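Local structure of alpha-ketoglutarate-dependent non-heme iron oxygenase EasH (Aspergillus japonicus, 5M0T) at residues 114-119 with 226-231; 102-107 with 151-156; 10-15 with 169-174. The protein is an iron(II)- and 2-oxoglutarate-dependent oxygenase of the phytanoyl-CoA dioxygenase family that takes part in the biosynthesis of the ergot alkaloid cycloclavine. All coordinates share one frame; numbering follows the deposited sequence.

In the fold
The three contacts lie on one cupin-type framework. Contacts 1 and 2 touch and have centres about 11 Å apart. Strand 222-231 of contact 1 runs beside strand 152-158 of contact 2 in the seven-stranded sheet, and helix 95-105 packs against both. Contact 3 is further out, with its centre about 20 Å from that of contact 1 and about 17 Å from that of contact 2. It joins the N-terminal stretch to the small sheet holding strand 170-171. Along the chain the order is 10-15, 102-107, 114-119, 151-156, 169-174 and 226-231. Contact 2 is therefore nested inside the loop closed by contact 3. L156 and T169 touch each other and the bound 2-oxoglutarate, linking contacts 2 and 3 at the cosubstrate.

Contact 1 of 3, residues 114-119 with 226-231; sequences LTTSSV and PLIMQS
T115 and T116 both face I228 in a classic beta bulge between two antiparallel strands of the large sheet of this cupin-fold oxygenase. I228 O accepts from T115 N at 3.0 Å. I228 N gives its hydrogen to T116 O at 2.9 Å.

Within the bulge, the T116 and I228 side chains lie side by side and point the same way. T116 CG2 meets I228 CD1 at 3.6 Å. I228 also touches E134, an iron ligand. T115 CG2 packs on I228 CG2 at 3.7 Å. The T115 and Q230 side chains cross at about a right angle. T115 OG1 gives only a weak bond to Q230 OE1; V237 N is the stronger partner of OG1, and Q230 NE2 bonds T235 O.

L114 CD1 reaches L227 CD2 at 4.0 Å. The M229 chain is bent at both chi2 and chi3 (chi3 -66°), which folds its CE back to 3.5 Å from L114 N.

P226 O is gripped twice. S118 N donates to it at 3.0 Å. The S117 hydroxyl is turned away from its own backbone N (chi1 -166°), and from there S117 OG reaches P226 O at 2.9 Å, tilted 19° from the carbonyl plane.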
ATOM      1  N   LEU A 114      -7.400  -6.787  -3.143  1.00 39.08           N
ATOM      2  CA  LEU A 114      -7.135  -7.896  -2.238  1.00 41.17           C
ATOM      3  C   LEU A 114      -5.877  -7.617  -1.425  1.00 39.54           C
ATOM      4  O   LEU A 114      -4.863  -7.222  -1.982  1.00 40.12           O
ATOM      5  CB  LEU A 114      -6.964  -9.192  -3.037  1.00 42.87           C
ATOM      6  CG  LEU A 114      -6.736 -10.484  -2.244  1.00 44.11           C
ATOM      7  CD1 LEU A 114      -8.001 -10.920  -1.519  1.00 43.25           C
ATOM      8  CD2 LEU A 114      -6.241 -11.578  -3.182  1.00 46.77           C
ATOM      9  N   THR A 115      -5.954  -7.789  -0.114  1.00 39.72           N
ATOM     10  CA  THR A 115      -4.756  -7.734   0.728  1.00 40.15           C
ATOM     11  C   THR A 115      -4.253  -9.159   1.042  1.00 41.50           C
ATOM     12  O   THR A 115      -3.058  -9.446   0.892  1.00 41.77           O
ATOM     13  CB  THR A 115      -4.912  -6.847   1.978  1.00 40.26           C
ATOM     14  OG1 THR A 115      -3.688  -6.859   2.718  1.00 42.47           O
ATOM     15  CG2 THR A 115      -6.036  -7.293   2.895  1.00 42.38           C
ATOM     16  N   THR A 116      -5.163 -10.053   1.424  1.00 40.72           N
ATOM     17  CA  THR A 116      -4.807 -11.436   1.717  1.00 43.11           C
ATOM     18  C   THR A 116      -6.015 -12.345   1.638  1.00 41.66           C
ATOM     19  O   THR A 116      -7.127 -11.939   1.928  1.00 43.01           O
ATOM     20  CB  THR A 116      -4.100 -11.596   3.108  1.00 45.70           C
ATOM     21  OG1 THR A 116      -3.814 -12.982   3.377  1.00 50.35           O
ATOM     22  CG2 THR A 116      -4.942 -11.031   4.249  1.00 43.73           C
ATOM     23  N   SER A 117      -5.788 -13.581   1.234  1.00 42.65           N
ATOM     24  CA  SER A 117      -6.799 -14.610   1.311  1.00 43.76           C
ATOM     25  C   SER A 117      -6.111 -15.914   1.642  1.00 44.28           C
ATOM     26  O   SER A 117      -5.026 -16.193   1.123  1.00 46.60           O
ATOM     27  CB  SER A 117      -7.553 -14.740  -0.024  1.00 46.01           C
ATOM     28  OG  SER A 117      -8.735 -15.497   0.158  1.00 48.59           O
ATOM     29  N   SER A 118      -6.743 -16.703   2.504  1.00 43.24           N
ATOM     30  CA  SER A 118      -6.171 -17.954   2.963  1.00 45.78           C
ATOM     31  C   SER A 118      -7.243 -18.992   3.115  1.00 45.78           C
ATOM     32  O   SER A 118      -8.409 -18.665   3.274  1.00 45.31           O
ATOM     33  CB  SER A 118      -5.463 -17.777   4.325  1.00 47.81           C
ATOM     34  OG  SER A 118      -4.639 -16.611   4.339  1.00 48.55           O
ATOM     35  N   VAL A 119      -6.838 -20.249   3.047  1.00 48.58           N
ATOM     36  CA  VAL A 119      -7.621 -21.340   3.594  1.00 49.24           C
ATOM     37  C   VAL A 119      -6.991 -21.663   4.945  1.00 49.78           C
ATOM     38  O   VAL A 119      -5.780 -21.885   5.013  1.00 49.42           O
ATOM     39  CB  VAL A 119      -7.589 -22.553   2.657  1.00 50.90           C
ATOM     40  CG1 VAL A 119      -8.389 -23.714   3.232  1.00 49.70           C
ATOM     41  CG2 VAL A 119      -8.106 -22.126   1.281  1.00 53.46           C
ATOM     42  N   PRO A 226     -10.901 -17.150   4.835  1.00 39.30           N
ATOM     43  CA  PRO A 226     -10.872 -15.692   4.901  1.00 37.46           C
ATOM     44  C   PRO A 226     -10.450 -15.081   3.581  1.00 38.57           C
ATOM     45  O   PRO A 226      -9.471 -15.507   2.995  1.00 39.89           O
ATOM     46  CB  PRO A 226      -9.807 -15.398   5.971  1.00 37.37           C
ATOM     47  CG  PRO A 226      -8.988 -16.645   6.038  1.00 40.08           C
ATOM     48  CD  PRO A 226     -10.004 -17.733   5.852  1.00 40.72           C
ATOM     49  N   LEU A 227     -11.196 -14.089   3.123  1.00 37.54           N
ATOM     50  CA  LEU A 227     -10.851 -13.345   1.940  1.00 38.66           C
ATOM     51  C   LEU A 227     -10.978 -11.885   2.332  1.00 40.31           C
ATOM     52  O   LEU A 227     -12.089 -11.394   2.588  1.00 39.40           O
ATOM     53  CB  LEU A 227     -11.803 -13.742   0.802  1.00 39.77           C
ATOM     54  CG  LEU A 227     -11.588 -13.196  -0.606  1.00 40.43           C
ATOM     55  CD1 LEU A 227     -12.550 -13.918  -1.544  1.00 45.55           C
ATOM     56  CD2 LEU A 227     -11.812 -11.687  -0.686  1.00 40.82           C
ATOM     57  N   ILE A 228      -9.845 -11.189   2.391  1.00 39.27           N
ATOM     58  CA  ILE A 228      -9.824  -9.834   2.937  1.00 35.65           C
ATOM     59  C   ILE A 228      -9.558  -8.812   1.840  1.00 35.11           C
ATOM     60  O   ILE A 228      -8.498  -8.822   1.208  1.00 35.64           O
ATOM     61  CB  ILE A 228      -8.814  -9.703   4.089  1.00 33.68           C
ATOM     62  CG1 ILE A 228      -8.935 -10.905   5.039  1.00 34.18           C
ATOM     63  CG2 ILE A 228      -9.035  -8.404   4.836  1.00 32.51           C
ATOM     64  CD1 ILE A 228      -7.971 -10.895   6.213  1.00 34.24           C
ATOM     65  N   MET A 229     -10.543  -7.941   1.615  1.00 35.09           N
ATOM     66  CA  MET A 229     -10.390  -6.788   0.719  1.00 34.78           C
ATOM     67  C   MET A 229      -9.977  -5.583   1.540  1.00 32.97           C
ATOM     68  O   MET A 229     -10.328  -5.458   2.710  1.00 32.19           O
ATOM     69  CB  MET A 229     -11.695  -6.486  -0.026  1.00 35.44           C
ATOM     70  CG  MET A 229     -12.256  -7.674  -0.781  1.00 37.22           C
ATOM     71  SD  MET A 229     -11.110  -8.392  -1.962  1.00 41.78           S
ATOM     72  CE  MET A 229     -10.939  -7.062  -3.144  1.00 41.17           C
ATOM     73  N   GLN A 230      -9.262  -4.676   0.890  1.00 33.27           N
ATOM     74  CA  GLN A 230      -8.645  -3.553   1.562  1.00 31.55           C
ATOM     75  C   GLN A 230      -8.663  -2.289   0.717  1.00 29.97           C
ATOM     76  O   GLN A 230      -8.572  -2.349  -0.501  1.00 29.96           O
ATOM     77  CB  GLN A 230      -7.213  -3.961   1.891  1.00 30.48           C
ATOM     78  CG  GLN A 230      -6.281  -2.894   2.425  1.00 30.55           C
ATOM     79  CD  GLN A 230      -5.030  -3.533   3.008  1.00 31.86           C
ATOM     80  OE1 GLN A 230      -5.100  -4.282   3.977  1.00 31.88           O
ATOM     81  NE2 GLN A 230      -3.899  -3.284   2.383  1.00 32.43           N
ATOM     82  N   SER A 231      -8.780  -1.158   1.395  1.00 30.52           N
ATOM     83  CA  SER A 231      -8.577   0.171   0.806  1.00 33.38           C
ATOM     84  C   SER A 231      -7.265   0.252   0.003  1.00 35.09           C
ATOM     85  O   SER A 231      -6.194  -0.091   0.515  1.00 35.35           O
ATOM     86  CB  SER A 231      -8.576   1.230   1.933  1.00 32.02           C
ATOM     87  OG  SER A 231      -8.109   2.478   1.476  1.00 32.61           O
TER

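Contact 2 of 3, residues 102-107 with 151-156. With AKG (2-oxoglutaric acid), chain D.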
ATOM      1  N   LYS A 102     -17.472  -1.424  -2.679  1.00 39.66           N
ATOM      2  CA  LYS A 102     -17.737  -0.068  -3.157  1.00 42.36           C
ATOM      3  C   LYS A 102     -18.383   0.792  -2.082  1.00 41.08           C
ATOM      4  O   LYS A 102     -18.036   1.948  -1.937  1.00 39.65           O
ATOM      5  CB  LYS A 102     -18.628  -0.068  -4.401  1.00 47.53           C
ATOM      6  CG  LYS A 102     -17.893  -0.439  -5.678  1.00 52.98           C
ATOM      7  CD  LYS A 102     -18.823  -0.399  -6.879  1.00 57.43           C
ATOM      8  CE  LYS A 102     -18.255  -1.179  -8.051  1.00 63.42           C
ATOM      9  NZ  LYS A 102     -19.369  -1.535  -8.970  1.00 71.42           N
ATOM     10  N   ARG A 103     -19.310   0.215  -1.324  1.00 41.33           N
ATOM     11  CA  ARG A 103     -19.969   0.937  -0.245  1.00 42.78           C
ATOM     12  C   ARG A 103     -19.060   1.188   0.957  1.00 39.82           C
ATOM     13  O   ARG A 103     -19.109   2.256   1.532  1.00 39.70           O
ATOM     14  CB  ARG A 103     -21.220   0.200   0.210  1.00 45.84           C
ATOM     15  CG  ARG A 103     -22.394   0.417  -0.712  1.00 50.21           C
ATOM     16  CD  ARG A 103     -23.580  -0.434  -0.312  1.00 55.26           C
ATOM     17  NE  ARG A 103     -24.312  -0.859  -1.495  1.00 61.55           N
ATOM     18  CZ  ARG A 103     -25.083  -0.063  -2.231  1.00 68.44           C
ATOM     19  NH1 ARG A 103     -25.293   1.220  -1.904  1.00 66.71           N
ATOM     20  NH2 ARG A 103     -25.682  -0.571  -3.306  1.00 73.51           N
ATOM     21  N   LEU A 104     -18.262   0.203   1.354  1.00 37.63           N
ATOM     22  CA  LEU A 104     -17.370   0.379   2.508  1.00 36.37           C
ATOM     23  C   LEU A 104     -16.240   1.363   2.199  1.00 35.67           C
ATOM     24  O   LEU A 104     -15.993   2.299   2.971  1.00 34.81           O
ATOM     25  CB  LEU A 104     -16.798  -0.948   2.987  1.00 34.78           C
ATOM     26  CG  LEU A 104     -16.130  -0.896   4.374  1.00 34.65           C
ATOM     27  CD1 LEU A 104     -17.155  -0.681   5.481  1.00 34.35           C
ATOM     28  CD2 LEU A 104     -15.336  -2.186   4.599  1.00 33.57           C
ATOM     29  N   PHE A 105     -15.587   1.164   1.057  1.00 34.87           N
ATOM     30  CA  PHE A 105     -14.363   1.882   0.729  1.00 35.11           C
ATOM     31  C   PHE A 105     -14.539   3.144  -0.106  1.00 36.39           C
ATOM     32  O   PHE A 105     -13.682   4.023  -0.072  1.00 37.78           O
ATOM     33  CB  PHE A 105     -13.387   0.932   0.032  1.00 34.23           C
ATOM     34  CG  PHE A 105     -12.999  -0.250   0.868  1.00 33.14           C
ATOM     35  CD1 PHE A 105     -12.392  -0.078   2.093  1.00 32.63           C
ATOM     36  CD2 PHE A 105     -13.230  -1.538   0.422  1.00 33.02           C
ATOM     37  CE1 PHE A 105     -12.019  -1.174   2.869  1.00 32.28           C
ATOM     38  CE2 PHE A 105     -12.855  -2.636   1.193  1.00 33.07           C
ATOM     39  CZ  PHE A 105     -12.251  -2.457   2.424  1.00 31.81           C
ATOM     40  N   GLY A 106     -15.621   3.241  -0.869  1.00 38.35           N
ATOM     41  CA  GLY A 106     -15.856   4.393  -1.721  1.00 39.43           C
ATOM     42  C   GLY A 106     -15.784   5.744  -1.032  1.00 41.51           C
ATOM     43  O   GLY A 106     -15.178   6.670  -1.574  1.00 47.06           O
ATOM     44  N   PRO A 107     -16.412   5.892   0.150  1.00 43.22           N
ATOM     45  CA  PRO A 107     -16.455   7.233   0.773  1.00 46.68           C
ATOM     46  C   PRO A 107     -15.095   7.837   1.181  1.00 47.90           C
ATOM     47  O   PRO A 107     -14.812   8.977   0.815  1.00 53.79           O
ATOM     48  CB  PRO A 107     -17.352   7.024   1.993  1.00 45.65           C
ATOM     49  CG  PRO A 107     -18.245   5.901   1.588  1.00 46.04           C
ATOM     50  CD  PRO A 107     -17.378   4.980   0.780  1.00 43.44           C
ATOM     51  N   SER A 151     -10.679   0.149   6.486  1.00 33.63           N
ATOM     52  CA  SER A 151      -9.488  -0.318   5.773  1.00 33.40           C
ATOM     53  C   SER A 151      -9.618  -1.723   5.232  1.00 31.64           C
ATOM     54  O   SER A 151      -9.040  -2.030   4.213  1.00 30.78           O
ATOM     55  CB  SER A 151      -8.272  -0.281   6.718  1.00 34.13           C
ATOM     56  OG  SER A 151      -8.523  -1.070   7.861  1.00 32.66           O
ATOM     57  N   MET A 152     -10.353  -2.583   5.924  1.00 32.30           N
ATOM     58  CA  MET A 152     -10.456  -3.982   5.555  1.00 33.75           C
ATOM     59  C   MET A 152     -11.884  -4.486   5.636  1.00 32.75           C
ATOM     60  O   MET A 152     -12.684  -3.998   6.434  1.00 32.98           O
ATOM     61  CB  MET A 152      -9.601  -4.818   6.489  1.00 34.32           C
ATOM     62  CG  MET A 152      -8.132  -4.488   6.438  1.00 37.58           C
ATOM     63  SD  MET A 152      -7.225  -5.476   7.624  1.00 44.37           S
ATOM     64  CE  MET A 152      -5.553  -5.325   7.003  1.00 50.85           C
ATOM     65  N   LEU A 153     -12.175  -5.472   4.803  1.00 32.74           N
ATOM     66  CA  LEU A 153     -13.446  -6.176   4.812  1.00 34.52           C
ATOM     67  C   LEU A 153     -13.144  -7.656   4.610  1.00 34.85           C
ATOM     68  O   LEU A 153     -12.611  -8.023   3.562  1.00 35.02           O
ATOM     69  CB  LEU A 153     -14.350  -5.679   3.677  1.00 33.33           C
ATOM     70  CG  LEU A 153     -15.786  -6.207   3.666  1.00 34.74           C
ATOM     71  CD1 LEU A 153     -16.454  -6.109   5.040  1.00 34.15           C
ATOM     72  CD2 LEU A 153     -16.590  -5.453   2.613  1.00 34.16           C
ATOM     73  N   ASN A 154     -13.498  -8.485   5.600  1.00 33.90           N
ATOM     74  CA  ASN A 154     -13.224  -9.930   5.576  1.00 36.52           C
ATOM     75  C   ASN A 154     -14.463 -10.752   5.245  1.00 37.54           C
ATOM     76  O   ASN A 154     -15.406 -10.794   6.021  1.00 40.22           O
ATOM     77  CB  ASN A 154     -12.669 -10.395   6.928  1.00 36.68           C
ATOM     78  CG  ASN A 154     -12.039 -11.782   6.863  1.00 40.39           C
ATOM     79  OD1 ASN A 154     -12.426 -12.636   6.050  1.00 40.71           O
ATOM     80  ND2 ASN A 154     -11.049 -12.010   7.716  1.00 38.24           N
ATOM     81  N   PHE A 155     -14.440 -11.426   4.099  1.00 38.36           N
ATOM     82  CA  PHE A 155     -15.473 -12.389   3.735  1.00 38.31           C
ATOM     83  C   PHE A 155     -14.941 -13.741   4.147  1.00 38.17           C
ATOM     84  O   PHE A 155     -14.123 -14.304   3.438  1.00 40.85           O
ATOM     85  CB  PHE A 155     -15.722 -12.393   2.224  1.00 37.71           C
ATOM     86  CG  PHE A 155     -16.259 -11.093   1.681  1.00 37.17           C
ATOM     87  CD1 PHE A 155     -15.409 -10.022   1.444  1.00 34.89           C
ATOM     88  CD2 PHE A 155     -17.605 -10.967   1.335  1.00 36.58           C
ATOM     89  CE1 PHE A 155     -15.894  -8.834   0.922  1.00 35.18           C
ATOM     90  CE2 PHE A 155     -18.100  -9.776   0.815  1.00 36.08           C
ATOM     91  CZ  PHE A 155     -17.246  -8.713   0.603  1.00 35.54           C
ATOM     92  N   LEU A 156     -15.380 -14.262   5.291  1.00 37.59           N
ATOM     93  CA  LEU A 156     -14.843 -15.514   5.813  1.00 37.22           C
ATOM     94  C   LEU A 156     -15.828 -16.643   5.577  1.00 38.21           C
ATOM     95  O   LEU A 156     -16.814 -16.785   6.298  1.00 41.39           O
ATOM     96  CB  LEU A 156     -14.473 -15.380   7.295  1.00 37.92           C
ATOM     97  CG  LEU A 156     -13.488 -16.463   7.812  1.00 39.57           C
ATOM     98  CD1 LEU A 156     -12.803 -16.043   9.112  1.00 40.84           C
ATOM     99  CD2 LEU A 156     -14.155 -17.821   8.005  1.00 39.11           C
TER
HETATM  100  C1  AKG D 302      -7.192 -14.096  11.406  1.00 48.84           C
HETATM  101  O1  AKG D 302      -6.967 -12.889  11.334  1.00 43.42           O
HETATM  102  O2  AKG D 302      -6.282 -15.028  11.243  1.00 57.14           O
HETATM  103  C2  AKG D 302      -8.586 -14.674  11.689  1.00 51.08           C
HETATM  104  O5  AKG D 302      -9.393 -13.960  12.252  1.00 37.44           O
HETATM  105  C3  AKG D 302      -8.950 -16.070  11.254  1.00 44.68           C
HETATM  106  C4  AKG D 302     -10.319 -16.500  11.756  1.00 38.04           C
HETATM  107  C5  AKG D 302     -10.710 -17.900  11.371  1.00 49.99           C
HETATM  108  O3  AKG D 302      -9.948 -18.497  10.484  1.00 52.71           O
HETATM  109  O4  AKG D 302     -11.684 -18.431  11.853  1.00 41.12           O
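Helix 95-105 packs here through its last turn against the start of strand 152-158, a central strand of the large sheet. Within 102-107, L104 and F105 make the contact. It is buried and mostly apolar.

L104 points toward the strand. Its CG is anti to the backbone N (chi1 -166°), and this carries CD2 forward to L153 CB at 3.7 Å. The same methyl also lies 3.7 Å from M152 O. The two leucines cross obliquely, and L104 CD2 is the branch that meets both CD1 and CD2 of L153. F25 of helix 21-31 packs on L104 and L28 of that helix on L153, so helix 21-31 also packs on the leucine pair.

F105 reaches the strand with the far end of its ring. CE1 comes to 3.4 Å from S151 O, which sits obliquely to the ring. M152 N is met at the ring edge, in plane, 3.8 Å from CE1. CZ packs on L153 CB at 4.0 Å. L104 CD2 lies over one face of the ring, near its margin, 3.7 Å from the plane. The methyl sits in the corner between the ring face and the strand.

At the other end of the segment, L156 CD1 lies 3.6 Å from C5 of the bound 2-oxoglutarate. N154 makes a weak hydrogen bond to the iron ligand E134. One strand therefore carries helix packing at its start and cosubstrate contact further on. This is a helix laid on the outside of the cupin fold, whose inside holds the iron and 2-oxoglutarate.

Contact 3 of 3, residues 10-15 with 169-174. With AKG (2-oxoglutaric acid), chain D.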
ATOM      1  N   PRO A  10     -25.252  -8.149  22.623  1.00 70.44           N
ATOM      2  CA  PRO A  10     -25.821  -8.107  21.278  1.00 68.04           C
ATOM      3  C   PRO A  10     -25.944  -9.486  20.611  1.00 62.83           C
ATOM      4  O   PRO A  10     -25.540 -10.489  21.198  1.00 64.85           O
ATOM      5  CB  PRO A  10     -24.806  -7.230  20.530  1.00 68.11           C
ATOM      6  CG  PRO A  10     -23.509  -7.379  21.301  1.00 68.88           C
ATOM      7  CD  PRO A  10     -23.778  -8.174  22.548  1.00 70.44           C
ATOM      8  N   THR A  11     -26.467  -9.498  19.380  1.00 55.26           N
ATOM      9  CA  THR A  11     -26.771 -10.712  18.613  1.00 51.24           C
ATOM     10  C   THR A  11     -26.043 -10.670  17.275  1.00 44.88           C
ATOM     11  O   THR A  11     -25.768  -9.602  16.743  1.00 44.23           O
ATOM     12  CB  THR A  11     -28.296 -10.831  18.334  1.00 55.52           C
ATOM     13  OG1 THR A  11     -29.016 -10.751  19.564  1.00 54.07           O
ATOM     14  CG2 THR A  11     -28.667 -12.160  17.640  1.00 57.38           C
ATOM     15  N   LEU A  12     -25.718 -11.837  16.749  1.00 40.79           N
ATOM     16  CA  LEU A  12     -25.129 -11.949  15.427  1.00 38.66           C
ATOM     17  C   LEU A  12     -26.283 -12.189  14.476  1.00 39.11           C
ATOM     18  O   LEU A  12     -27.056 -13.129  14.660  1.00 37.82           O
ATOM     19  CB  LEU A  12     -24.132 -13.110  15.354  1.00 37.37           C
ATOM     20  CG  LEU A  12     -23.572 -13.477  13.986  1.00 35.51           C
ATOM     21  CD1 LEU A  12     -22.986 -12.258  13.282  1.00 33.04           C
ATOM     22  CD2 LEU A  12     -22.537 -14.585  14.149  1.00 35.31           C
ATOM     23  N   ARG A  13     -26.405 -11.326  13.467  1.00 41.48           N
ATOM     24  CA  ARG A  13     -27.520 -11.409  12.531  1.00 43.52           C
ATOM     25  C   ARG A  13     -27.087 -12.159  11.300  1.00 41.78           C
ATOM     26  O   ARG A  13     -25.898 -12.252  10.985  1.00 42.14           O
ATOM     27  CB  ARG A  13     -28.088 -10.023  12.199  1.00 42.51           C
ATOM     28  CG  ARG A  13     -29.025  -9.533  13.295  1.00 44.54           C
ATOM     29  CD  ARG A  13     -29.825  -8.318  12.878  1.00 46.52           C
ATOM     30  NE  ARG A  13     -29.018  -7.101  12.890  1.00 48.70           N
ATOM     31  CZ  ARG A  13     -29.429  -5.903  12.466  1.00 51.53           C
ATOM     32  NH1 ARG A  13     -30.645  -5.735  11.960  1.00 54.82           N
ATOM     33  NH2 ARG A  13     -28.610  -4.862  12.542  1.00 53.37           N
ATOM     34  N   ARG A  14     -28.094 -12.699  10.637  1.00 41.26           N
ATOM     35  CA  ARG A  14     -27.961 -13.658   9.561  1.00 44.10           C
ATOM     36  C   ARG A  14     -28.875 -13.178   8.423  1.00 47.27           C
ATOM     37  O   ARG A  14     -30.030 -12.798   8.667  1.00 48.94           O
ATOM     38  CB  ARG A  14     -28.445 -14.998  10.103  1.00 46.49           C
ATOM     39  CG  ARG A  14     -28.020 -16.230   9.338  1.00 48.79           C
ATOM     40  CD  ARG A  14     -28.547 -17.495  10.005  1.00 50.67           C
ATOM     41  NE  ARG A  14     -27.816 -17.884  11.209  1.00 47.86           N
ATOM     42  CZ  ARG A  14     -26.613 -18.469  11.249  1.00 46.22           C
ATOM     43  NH1 ARG A  14     -25.916 -18.724  10.141  1.00 43.34           N
ATOM     44  NH2 ARG A  14     -26.091 -18.782  12.433  1.00 45.72           N
ATOM     45  N   ILE A  15     -28.367 -13.167   7.198  1.00 45.77           N
ATOM     46  CA  ILE A  15     -29.110 -12.587   6.070  1.00 51.26           C
ATOM     47  C   ILE A  15     -28.727 -13.323   4.780  1.00 47.46           C
ATOM     48  O   ILE A  15     -27.552 -13.595   4.544  1.00 40.98           O
ATOM     49  CB  ILE A  15     -28.862 -11.050   5.977  1.00 53.62           C
ATOM     50  CG1 ILE A  15     -29.934 -10.349   5.158  1.00 59.77           C
ATOM     51  CG2 ILE A  15     -27.492 -10.747   5.438  1.00 56.98           C
ATOM     52  CD1 ILE A  15     -29.790  -8.841   5.182  1.00 63.70           C
ATOM     53  N   THR A 169     -15.654 -19.297  13.925  1.00 36.64           N
ATOM     54  CA  THR A 169     -15.117 -17.970  14.167  1.00 36.31           C
ATOM     55  C   THR A 169     -16.002 -17.229  15.138  1.00 36.44           C
ATOM     56  O   THR A 169     -17.213 -17.234  14.976  1.00 36.71           O
ATOM     57  CB  THR A 169     -15.028 -17.179  12.848  1.00 36.71           C
ATOM     58  OG1 THR A 169     -14.346 -17.971  11.876  1.00 40.92           O
ATOM     59  CG2 THR A 169     -14.271 -15.879  13.024  1.00 37.28           C
ATOM     60  N   ARG A 170     -15.392 -16.615  16.153  1.00 36.18           N
ATOM     61  CA  ARG A 170     -16.130 -15.922  17.203  1.00 35.85           C
ATOM     62  C   ARG A 170     -16.075 -14.431  16.970  1.00 33.56           C
ATOM     63  O   ARG A 170     -15.061 -13.934  16.551  1.00 34.35           O
ATOM     64  CB  ARG A 170     -15.578 -16.313  18.571  1.00 37.97           C
ATOM     65  CG  ARG A 170     -15.666 -17.814  18.794  1.00 41.69           C
ATOM     66  CD  ARG A 170     -15.555 -18.223  20.257  1.00 46.02           C
ATOM     67  NE  ARG A 170     -16.428 -19.376  20.510  1.00 49.83           N
ATOM     68  CZ  ARG A 170     -17.415 -19.447  21.405  1.00 50.35           C
ATOM     69  NH1 ARG A 170     -17.704 -18.444  22.218  1.00 48.99           N
ATOM     70  NH2 ARG A 170     -18.120 -20.574  21.504  1.00 55.94           N
ATOM     71  N   VAL A 171     -17.177 -13.725  17.200  1.00 32.52           N
ATOM     72  CA  VAL A 171     -17.287 -12.306  16.846  1.00 31.75           C
ATOM     73  C   VAL A 171     -18.048 -11.568  17.926  1.00 31.89           C
ATOM     74  O   VAL A 171     -18.888 -12.148  18.581  1.00 33.07           O
ATOM     75  CB  VAL A 171     -17.986 -12.086  15.474  1.00 33.16           C
ATOM     76  CG1 VAL A 171     -17.249 -12.824  14.347  1.00 32.81           C
ATOM     77  CG2 VAL A 171     -19.446 -12.520  15.512  1.00 33.78           C
ATOM     78  N   LEU A 172     -17.723 -10.299  18.129  1.00 32.72           N
ATOM     79  CA  LEU A 172     -18.453  -9.433  19.037  1.00 34.32           C
ATOM     80  C   LEU A 172     -19.145  -8.346  18.210  1.00 34.61           C
ATOM     81  O   LEU A 172     -18.518  -7.349  17.858  1.00 34.63           O
ATOM     82  CB  LEU A 172     -17.517  -8.808  20.077  1.00 35.24           C
ATOM     83  CG  LEU A 172     -17.056  -9.734  21.208  1.00 37.30           C
ATOM     84  CD1 LEU A 172     -16.007  -9.058  22.078  1.00 37.93           C
ATOM     85  CD2 LEU A 172     -18.220 -10.178  22.081  1.00 37.92           C
ATOM     86  N   PRO A 173     -20.438  -8.549  17.886  1.00 34.01           N
ATOM     87  CA  PRO A 173     -21.219  -7.520  17.208  1.00 33.69           C
ATOM     88  C   PRO A 173     -21.233  -6.224  18.007  1.00 33.26           C
ATOM     89  O   PRO A 173     -21.409  -6.267  19.224  1.00 35.22           O
ATOM     90  CB  PRO A 173     -22.622  -8.128  17.149  1.00 34.97           C
ATOM     91  CG  PRO A 173     -22.414  -9.580  17.200  1.00 34.89           C
ATOM     92  CD  PRO A 173     -21.209  -9.792  18.063  1.00 34.52           C
ATOM     93  N   GLY A 174     -21.005  -5.096  17.342  1.00 32.01           N
ATOM     94  CA  GLY A 174     -20.986  -3.790  18.014  1.00 32.04           C
ATOM     95  C   GLY A 174     -19.602  -3.306  18.415  1.00 31.68           C
ATOM     96  O   GLY A 174     -19.453  -2.125  18.738  1.00 31.10           O
TER
HETATM   97  C1  AKG D 302      -7.192 -14.096  11.406  1.00 48.84           C
HETATM   98  O1  AKG D 302      -6.967 -12.889  11.334  1.00 43.42           O
HETATM   99  O2  AKG D 302      -6.282 -15.028  11.243  1.00 57.14           O
HETATM  100  C2  AKG D 302      -8.586 -14.674  11.689  1.00 51.08           C
HETATM  101  O5  AKG D 302      -9.393 -13.960  12.252  1.00 37.44           O
HETATM  102  C3  AKG D 302      -8.950 -16.070  11.254  1.00 44.68           C
HETATM  103  C4  AKG D 302     -10.319 -16.500  11.756  1.00 38.04           C
HETATM  104  C5  AKG D 302     -10.710 -17.900  11.371  1.00 49.99           C
HETATM  105  O3  AKG D 302      -9.948 -18.497  10.484  1.00 52.71           O
HETATM  106  O4  AKG D 302     -11.684 -18.431  11.853  1.00 41.12           O
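The two backbones approach at L12 and P173, whose CA atoms are 6.2 Å apart, and they meet by packing rather than by strand pairing. Segment 10-15 is mostly loop and leads into strand 14-16, at the border of the large sheet. Segment 169-174 contains short strand 170-171 of the small sheet and then runs on as a loop.

P173 is the centre of the contact. Its CB points toward the N-terminal segment, and P173 CG rests 3.4 Å from T11 O. The same CG faces L12 CB at 4.3 Å. P10 comes from the other segment with its own ring. P10 CG lies 3.2 Å from P173 O. P10 CB is 4.1 Å from P173 CB. Prolines thus meet partly through ring carbons and partly through a carbonyl oxygen.

L12 carries the contact further along. Its side chain extends away from its own N (chi1 172°), which brings both methyls close to V171 CG2. L12 CD2 touches V171 CG2 at 4.0 Å, and L12 lies across V171, nearly perpendicular to it. I192 of the small sheet packs on both L12 and P173. V33 and V35 of strand 33-37 also touch L12, which therefore bridges the two sheets.

T169 begins the second segment and faces the active site. Its OG1 donates a hydrogen bond to O4 of 2-oxoglutarate at 2.7 Å. R222 and Q129 also hydrogen-bond the cosubstrate.

P10 and T11 are exposed, while V171 and P173 are buried. Between these two segments the attraction is apolar packing, carbon against carbon and against carbonyl oxygen. The directed bonds of 10-15, from R13, R14 and I15, go to other partners such as strand 33-37.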